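Local coordinates for putative hexulose 6 phosphate synthase (Salmonella typhimurium, PDB 3F4W), which is probably an enzyme of the orotidine 5'-phosphate decarboxylase / HUMPS family, built as a TIM barrel and found here as a pair of subunits, at residues A[67-70]-A[71-75]; A[95-98]-A[99-102]; A[199-202]-A[203-207]. All blocks are in the same frame, centred on the assembly; numbering follows the deposited sequence.

Interaction 1: residues A[67-70]-A[71-75]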
loop_
_atom_site.group_PDB
_atom_site.type_symbol
_atom_site.label_atom_id
_atom_site.label_comp_id
_atom_site.label_asym_id
_atom_site.label_seq_id
_atom_site.Cartn_x
_atom_site.Cartn_y
_atom_site.Cartn_z
ATOM N N HIS A 67 1.692 6.440 -11.359
ATOM C CA HIS A 67 0.729 6.943 -12.328
ATOM C C HIS A 67 -0.349 5.918 -12.647
ATOM O O HIS A 67 -1.532 6.243 -12.692
ATOM C CB HIS A 67 1.416 7.399 -13.615
ATOM C CG HIS A 67 0.523 8.189 -14.519
ATOM N ND1 HIS A 67 0.662 9.547 -14.701
ATOM C CD2 HIS A 67 -0.534 7.812 -15.279
ATOM C CE1 HIS A 67 -0.265 9.972 -15.541
ATOM N NE2 HIS A 67 -1.000 8.939 -15.909
ATOM N N PHE A 68 0.061 4.674 -12.863
ATOM C CA PHE A 68 -0.881 3.641 -13.272
ATOM C C PHE A 68 -1.961 3.401 -12.220
ATOM O O PHE A 68 -3.148 3.310 -12.543
ATOM C CB PHE A 68 -0.148 2.337 -13.577
ATOM C CG PHE A 68 -1.053 1.241 -14.052
ATOM C CD1 PHE A 68 -1.331 1.093 -15.399
ATOM C CD2 PHE A 68 -1.631 0.366 -13.153
ATOM C CE1 PHE A 68 -2.166 0.084 -15.840
ATOM C CE2 PHE A 68 -2.468 -0.643 -13.587
ATOM C CZ PHE A 68 -2.738 -0.782 -14.931
ATOM N N GLU A 69 -1.546 3.284 -10.963
ATOM C CA GLU A 69 -2.490 3.039 -9.886
ATOM C C GLU A 69 -3.346 4.275 -9.580
ATOM O O GLU A 69 -4.548 4.160 -9.324
ATOM C CB GLU A 69 -1.768 2.545 -8.635
ATOM C CG GLU A 69 -2.704 2.267 -7.486
ATOM C CD GLU A 69 -2.095 1.363 -6.436
ATOM O OE1 GLU A 69 -2.713 1.208 -5.363
ATOM O OE2 GLU A 69 -1.005 0.803 -6.686
ATOM N N SER A 70 -2.733 5.453 -9.621
ATOM C CA SER A 70 -3.476 6.695 -9.423
ATOM C C SER A 70 -4.577 6.854 -10.469
ATOM O O SER A 70 -5.721 7.179 -10.142
ATOM C CB SER A 70 -2.538 7.906 -9.460
ATOM O OG SER A 70 -1.706 7.938 -8.314
ATOM N N GLN A 71 -4.226 6.610 -11.726
ATOM C CA GLN A 71 -5.158 6.764 -12.839
ATOM C C GLN A 71 -6.323 5.786 -12.719
ATOM O O GLN A 71 -7.479 6.141 -12.942
ATOM C CB GLN A 71 -4.425 6.560 -14.165
ATOM C CG GLN A 71 -5.208 6.959 -15.398
ATOM C CD GLN A 71 -4.422 6.728 -16.674
ATOM O OE1 GLN A 71 -4.131 7.662 -17.417
ATOM N NE2 GLN A 71 -4.060 5.477 -16.925
ATOM N N LEU A 72 -6.009 4.547 -12.359
ATOM C CA LEU A 72 -7.029 3.538 -12.120
ATOM C C LEU A 72 -8.048 4.037 -11.098
ATOM O O LEU A 72 -9.257 3.856 -11.258
ATOM C CB LEU A 72 -6.373 2.254 -11.608
ATOM C CG LEU A 72 -7.330 1.162 -11.147
ATOM C CD1 LEU A 72 -8.059 0.596 -12.347
ATOM C CD2 LEU A 72 -6.573 0.074 -10.411
ATOM N N LEU A 73 -7.542 4.665 -10.044
ATOM C CA LEU A 73 -8.368 5.154 -8.950
ATOM C C LEU A 73 -9.187 6.369 -9.368
ATOM O O LEU A 73 -10.375 6.468 -9.057
ATOM C CB LEU A 73 -7.477 5.513 -7.760
ATOM C CG LEU A 73 -7.249 4.490 -6.640
ATOM C CD1 LEU A 73 -7.763 3.104 -6.977
ATOM C CD2 LEU A 73 -5.777 4.458 -6.231
ATOM N N PHE A 74 -8.547 7.298 -10.071
ATOM C CA PHE A 74 -9.229 8.506 -10.518
ATOM C C PHE A 74 -10.293 8.172 -11.552
ATOM O O PHE A 74 -11.405 8.694 -11.494
ATOM C CB PHE A 74 -8.236 9.532 -11.072
ATOM C CG PHE A 74 -7.403 10.200 -10.015
ATOM C CD1 PHE A 74 -7.999 10.744 -8.889
ATOM C CD2 PHE A 74 -6.030 10.301 -10.155
ATOM C CE1 PHE A 74 -7.244 11.362 -7.916
ATOM C CE2 PHE A 74 -5.266 10.920 -9.185
ATOM C CZ PHE A 74 -5.872 11.450 -8.064
ATOM N N ASP A 75 -9.949 7.294 -12.492
ATOM C CA ASP A 75 -10.909 6.825 -13.485
ATOM C C ASP A 75 -12.151 6.239 -12.820
ATOM O O ASP A 75 -13.249 6.310 -13.366
ATOM C CB ASP A 75 -10.282 5.772 -14.405
ATOM C CG ASP A 75 -9.339 6.375 -15.430
ATOM O OD1 ASP A 75 -9.292 7.618 -15.536
ATOM O OD2 ASP A 75 -8.647 5.604 -16.132
HETATM O O HOH W 1 -1.838 9.436 -19.009
HETATM O O HOH W 2 -4.250 2.935 -14.895
#

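Interaction 2: residues A[95-98]-A[99-102]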
loop_
_atom_site.group_PDB
_atom_site.type_symbol
_atom_site.label_atom_id
_atom_site.label_comp_id
_atom_site.label_asym_id
_atom_site.label_seq_id
_atom_site.Cartn_x
_atom_site.Cartn_y
_atom_site.Cartn_z
ATOM N N CYS A 95 2.167 10.127 -9.342
ATOM C CA CYS A 95 0.814 10.235 -8.808
ATOM C C CYS A 95 0.248 11.624 -9.069
ATOM O O CYS A 95 -0.872 11.762 -9.559
ATOM C CB CYS A 95 0.794 9.934 -7.306
ATOM S SG CYS A 95 1.227 8.230 -6.890
ATOM N N ILE A 96 1.028 12.650 -8.743
ATOM C CA ILE A 96 0.593 14.034 -8.925
ATOM C C ILE A 96 0.330 14.362 -10.395
ATOM O O ILE A 96 -0.616 15.078 -10.722
ATOM C CB ILE A 96 1.607 15.020 -8.343
ATOM C CG1 ILE A 96 1.681 14.857 -6.822
ATOM C CG2 ILE A 96 1.228 16.450 -8.702
ATOM C CD1 ILE A 96 2.757 15.704 -6.171
ATOM N N ARG A 97 1.157 13.824 -11.282
ATOM C CA ARG A 97 0.929 14.005 -12.706
ATOM C C ARG A 97 -0.417 13.415 -13.114
ATOM O O ARG A 97 -1.169 14.033 -13.865
ATOM C CB ARG A 97 2.053 13.380 -13.527
ATOM C CG ARG A 97 2.139 13.954 -14.920
ATOM C CD ARG A 97 2.160 15.473 -14.851
ATOM N NE ARG A 97 1.892 16.088 -16.147
ATOM C CZ ARG A 97 0.681 16.411 -16.584
ATOM N NH1 ARG A 97 -0.383 16.177 -15.826
ATOM N NH2 ARG A 97 0.533 16.967 -17.780
ATOM N N ALA A 98 -0.723 12.221 -12.611
ATOM C CA ALA A 98 -2.008 11.588 -12.889
ATOM C C ALA A 98 -3.172 12.418 -12.347
ATOM O O ALA A 98 -4.226 12.513 -12.977
ATOM C CB ALA A 98 -2.047 10.178 -12.312
ATOM N N ALA A 99 -2.973 13.014 -11.176
ATOM C CA ALA A 99 -3.988 13.875 -10.579
ATOM C C ALA A 99 -4.246 15.104 -11.446
ATOM O O ALA A 99 -5.398 15.470 -11.687
ATOM C CB ALA A 99 -3.579 14.289 -9.171
ATOM N N LYS A 100 -3.173 15.730 -11.921
ATOM C CA LYS A 100 -3.298 16.923 -12.752
ATOM C C LYS A 100 -4.089 16.628 -14.021
ATOM O O LYS A 100 -4.950 17.411 -14.420
ATOM C CB LYS A 100 -1.924 17.486 -13.114
ATOM C CG LYS A 100 -1.090 17.934 -11.923
ATOM C CD LYS A 100 -1.723 19.108 -11.191
ATOM C CE LYS A 100 -0.788 19.642 -10.110
ATOM N NZ LYS A 100 -1.409 20.730 -9.300
ATOM N N GLU A 101 -3.794 15.499 -14.657
ATOM C CA GLU A 101 -4.529 15.097 -15.852
ATOM C C GLU A 101 -6.021 15.010 -15.562
ATOM O O GLU A 101 -6.846 15.345 -16.411
ATOM C CB GLU A 101 -4.020 13.750 -16.372
ATOM C CG GLU A 101 -2.565 13.780 -16.804
ATOM C CD GLU A 101 -1.977 12.394 -16.993
ATOM O OE1 GLU A 101 -2.749 11.437 -17.217
ATOM O OE2 GLU A 101 -0.736 12.273 -16.918
ATOM N N ALA A 102 -6.358 14.567 -14.355
ATOM C CA ALA A 102 -7.745 14.325 -13.978
ATOM C C ALA A 102 -8.391 15.540 -13.319
ATOM O O ALA A 102 -9.590 15.542 -13.042
ATOM C CB ALA A 102 -7.828 13.120 -13.055
#

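Interaction 3: residues A[199-202]-A[203-207]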
loop_
_atom_site.group_PDB
_atom_site.type_symbol
_atom_site.label_atom_id
_atom_site.label_comp_id
_atom_site.label_asym_id
_atom_site.label_seq_id
_atom_site.Cartn_x
_atom_site.Cartn_y
_atom_site.Cartn_z
ATOM N N GLU A 199 -21.910 10.821 17.205
ATOM C CA GLU A 199 -20.472 11.060 17.208
ATOM C C GLU A 199 -20.069 11.930 16.025
ATOM O O GLU A 199 -19.239 12.828 16.160
ATOM C CB GLU A 199 -19.695 9.739 17.190
ATOM C CG GLU A 199 -18.176 9.904 17.118
ATOM C CD GLU A 199 -17.580 10.495 18.387
ATOM O OE1 GLU A 199 -16.335 10.477 18.533
ATOM O OE2 GLU A 199 -18.355 10.972 19.245
ATOM N N ALA A 200 -20.664 11.666 14.867
ATOM C CA ALA A 200 -20.380 12.453 13.673
ATOM C C ALA A 200 -20.811 13.900 13.875
ATOM O O ALA A 200 -20.109 14.830 13.478
ATOM C CB ALA A 200 -21.076 11.851 12.458
ATOM N N ARG A 201 -21.967 14.086 14.505
ATOM C CA ARG A 201 -22.467 15.424 14.793
ATOM C C ARG A 201 -21.523 16.206 15.704
ATOM O O ARG A 201 -21.214 17.363 15.436
ATOM C CB ARG A 201 -23.852 15.367 15.435
ATOM C CG ARG A 201 -24.435 16.744 15.700
ATOM C CD ARG A 201 -25.530 16.709 16.751
ATOM N NE ARG A 201 -25.000 16.636 18.110
ATOM C CZ ARG A 201 -25.194 15.613 18.937
ATOM N NH1 ARG A 201 -25.913 14.565 18.548
ATOM N NH2 ARG A 201 -24.676 15.642 20.158
ATOM N N LYS A 202 -21.076 15.567 16.782
ATOM C CA LYS A 202 -20.247 16.241 17.779
ATOM C C LYS A 202 -18.877 16.635 17.230
ATOM O O LYS A 202 -18.314 17.662 17.619
ATOM C CB LYS A 202 -20.090 15.375 19.030
ATOM C CG LYS A 202 -21.417 14.954 19.639
ATOM C CD LYS A 202 -21.345 14.872 21.154
ATOM C CE LYS A 202 -20.423 13.758 21.614
ATOM N NZ LYS A 202 -20.979 12.420 21.283
ATOM N N ILE A 203 -18.347 15.822 16.323
ATOM C CA ILE A 203 -17.048 16.108 15.725
ATOM C C ILE A 203 -17.172 17.231 14.698
ATOM O O ILE A 203 -16.406 18.192 14.724
ATOM C CB ILE A 203 -16.423 14.839 15.094
ATOM C CG1 ILE A 203 -16.039 13.846 16.193
ATOM C CG2 ILE A 203 -15.200 15.190 14.250
ATOM C CD1 ILE A 203 -15.676 12.470 15.680
ATOM N N SER A 204 -18.160 17.131 13.817
ATOM C CA SER A 204 -18.329 18.136 12.775
ATOM C C SER A 204 -18.696 19.485 13.383
ATOM O O SER A 204 -18.401 20.530 12.814
ATOM C CB SER A 204 -19.392 17.699 11.768
ATOM O OG SER A 204 -20.651 17.568 12.401
ATOM N N GLN A 205 -19.339 19.445 14.548
ATOM C CA GLN A 205 -19.693 20.656 15.287
ATOM C C GLN A 205 -18.446 21.411 15.724
ATOM O O GLN A 205 -18.370 22.636 15.608
ATOM C CB GLN A 205 -20.535 20.296 16.514
ATOM C CG GLN A 205 -20.987 21.487 17.345
ATOM C CD GLN A 205 -21.953 21.086 18.441
ATOM O OE1 GLN A 205 -22.429 19.954 18.477
ATOM N NE2 GLN A 205 -22.247 22.010 19.341
ATOM N N VAL A 206 -17.462 20.676 16.230
ATOM C CA VAL A 206 -16.217 21.290 16.669
ATOM C C VAL A 206 -15.481 21.909 15.491
ATOM O O VAL A 206 -14.972 23.028 15.587
ATOM C CB VAL A 206 -15.308 20.281 17.386
ATOM C CG1 VAL A 206 -13.953 20.906 17.690
ATOM C CG2 VAL A 206 -15.976 19.793 18.664
ATOM N N LEU A 207 -15.433 21.188 14.376
ATOM C CA LEU A 207 -14.759 21.691 13.183
ATOM C C LEU A 207 -15.410 22.975 12.674
ATOM O O LEU A 207 -14.725 23.883 12.200
ATOM C CB LEU A 207 -14.740 20.631 12.081
ATOM C CG LEU A 207 -14.145 19.273 12.468
ATOM C CD1 LEU A 207 -14.042 18.362 11.259
ATOM C CD2 LEU A 207 -12.781 19.456 13.119
HETATM O O HOH W 3 -23.970 18.443 19.718
#

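Interaction 1: residues A[67-70]-A[71-75]
Phe-68 O is gripped twice: Leu-72 N donates to it at 3.1 Å, and water 2 donates to the same oxygen at 2.6 Å. Both residues lie on helix 66-75, which links strands 55-62 and 80-84 as one beta-alpha-beta unit of the TIM barrel. Water 2 also accepts a hydrogen bond from Gln-71 NE2, so the amide is tied back to the turn before it, and the same water sits over one face of the Phe-68 ring, displaced toward its rim. Gln-71 can reach there because its CG is anti to the backbone N (chi1 -168°) and the chain runs extended beyond it. The oxygen end of the amide comes to the edge of the His-67 imidazole: Gln-71 OE1 lies in the ring plane, 3.7 Å from His-67 NE2, with ring and amide planes 83° apart. Water 1 spans this gap, 3.2 Å from His-67 NE2 and bonded only weakly to Gln-71 OE1. On the buried side, Glu-69 and Leu-73 run side by side, with Glu-69 CG 4.0 Å from Leu-73 CD2, and both pack on Ala-60 of strand 55-62 and on Ile-37 of the second subunit. The hydroxyl of Ser-70 turns back to bond Gly-66 O. Ser-70 O, in turn, receives Phe-74 N at 2.8 Å, while the Phe-74 ring comes in obliquely beside this carbonyl, its CD2 3.1 Å from Ser-70 O.

Interaction 2: residues A[95-98]-A[99-102]
Arg-97 sends its CG out anti to its own nitrogen (chi1 -159°) and then bends at the next bond (chi2 50°), a fold that carries the guanidinium forward, across Lys-100 and Glu-101. There NH1 of Arg-97 rests 3.4 Å from Lys-100 CB, and Glu-101 CG is just as near it; the arginine crosses both side chains at about a right angle. All three belong to the last turns of helix 89-102, in the beta-alpha-beta unit that ends in strand 105-109. At the guanidinium edge, near its plane, lies Glu-101 N, which donates to Arg-97 O at 3.1 Å. Lys-100 CG, beside its own backbone N, lies 3.1 Å from Ile-96 O; the bend at the next bond then lays CE alongside Ile-96 CG2 at 4.0 Å. The inner side is built of small residues: Ala-98 sits against His-67 and Ser-70 of helix 66-75, and Ala-99 against Val-106. Glu-101 OE2, less surely placed, stands over one face of the Arg-97 guanidinium, displaced toward its rim and beyond salt-bridge range, with the carboxylate plane steeply turned (76°). Any attraction between them is therefore probably diffuse, a matter of opposite charges rather than of a directed N-H bond.

Interaction 3: residues A[199-202]-A[203-207]
Glu-199 and Ile-203, one turn apart on helix 196-209, meet through aliphatic carbon and a carboxylate oxygen. The glutamate leaves anti to its backbone N and then bends sharply (chi2 69°), while Ile-203 sets CG1 beside its own nitrogen and extends CD1 back toward the earlier turn, crossing the glutamate. Ile-203 CD1 ends 3.5 Å from Glu-199 OE1 and 3.9 Å from Glu-199 CG. The carboxylate has stronger business outside this pair: its OE2 is hydrogen-bonded to Ser-170, and Lys-202, coiled through successive bends, brings NZ to within 3.6 Å of Glu-199 OE2 as a long salt bridge.

Ser-204 takes the rotamer in which OG lies between the backbone N and the carbonyl carbon (chi1 62°). That choice folds the hydroxyl back onto the preceding turn, with OG 3.0 Å from Ala-200 O and 3.1 Å from Arg-201 O. Its one proton has both carbonyls within reach, and Ala-200 O already takes Ser-204 N.

Outward, Arg-201 and Gln-205 are joined by water 3 instead of touching directly. Gln-205 reaches out extended, its CG anti to the backbone N (chi1 -179°), and accepts from the water at OE1 over 2.5 Å. The water in turn accepts from Arg-201 NE at 2.6 Å, lying at the guanidinium edge in its plane, a bond that probably helps set the rotation of the guanidinium.

On the inner side, Ile-203 and Leu-207 pack on Leu-3 of strand 2-7 and on Val-173 of helix 173-177. Helix 196-209 thus follows the last strand, 183-186, and packs on the first, as the closing helix of a TIM barrel does.

Along the chain the three contacts follow in series, each inside a single helix of the layer that wraps the eight-stranded parallel barrel. Interactions 1 and 2 are neighbours: helices 66-75 and 89-102 flank strand 80-84 in sequence, their contact centres lie 9 Å apart, and they touch, as where Phe-74 CE2 comes 3.5 Å from Ala-99 CA. Interaction 3, on helix 196-209, stands on the opposite side of the chain's centre, about 32 Å from each of the others between centres. Of the three, interaction 1 alone reaches the second subunit. Two adjoining outer helices thus pack on each other, while helix 196-209 lies across the barrel, where the last strand meets the first.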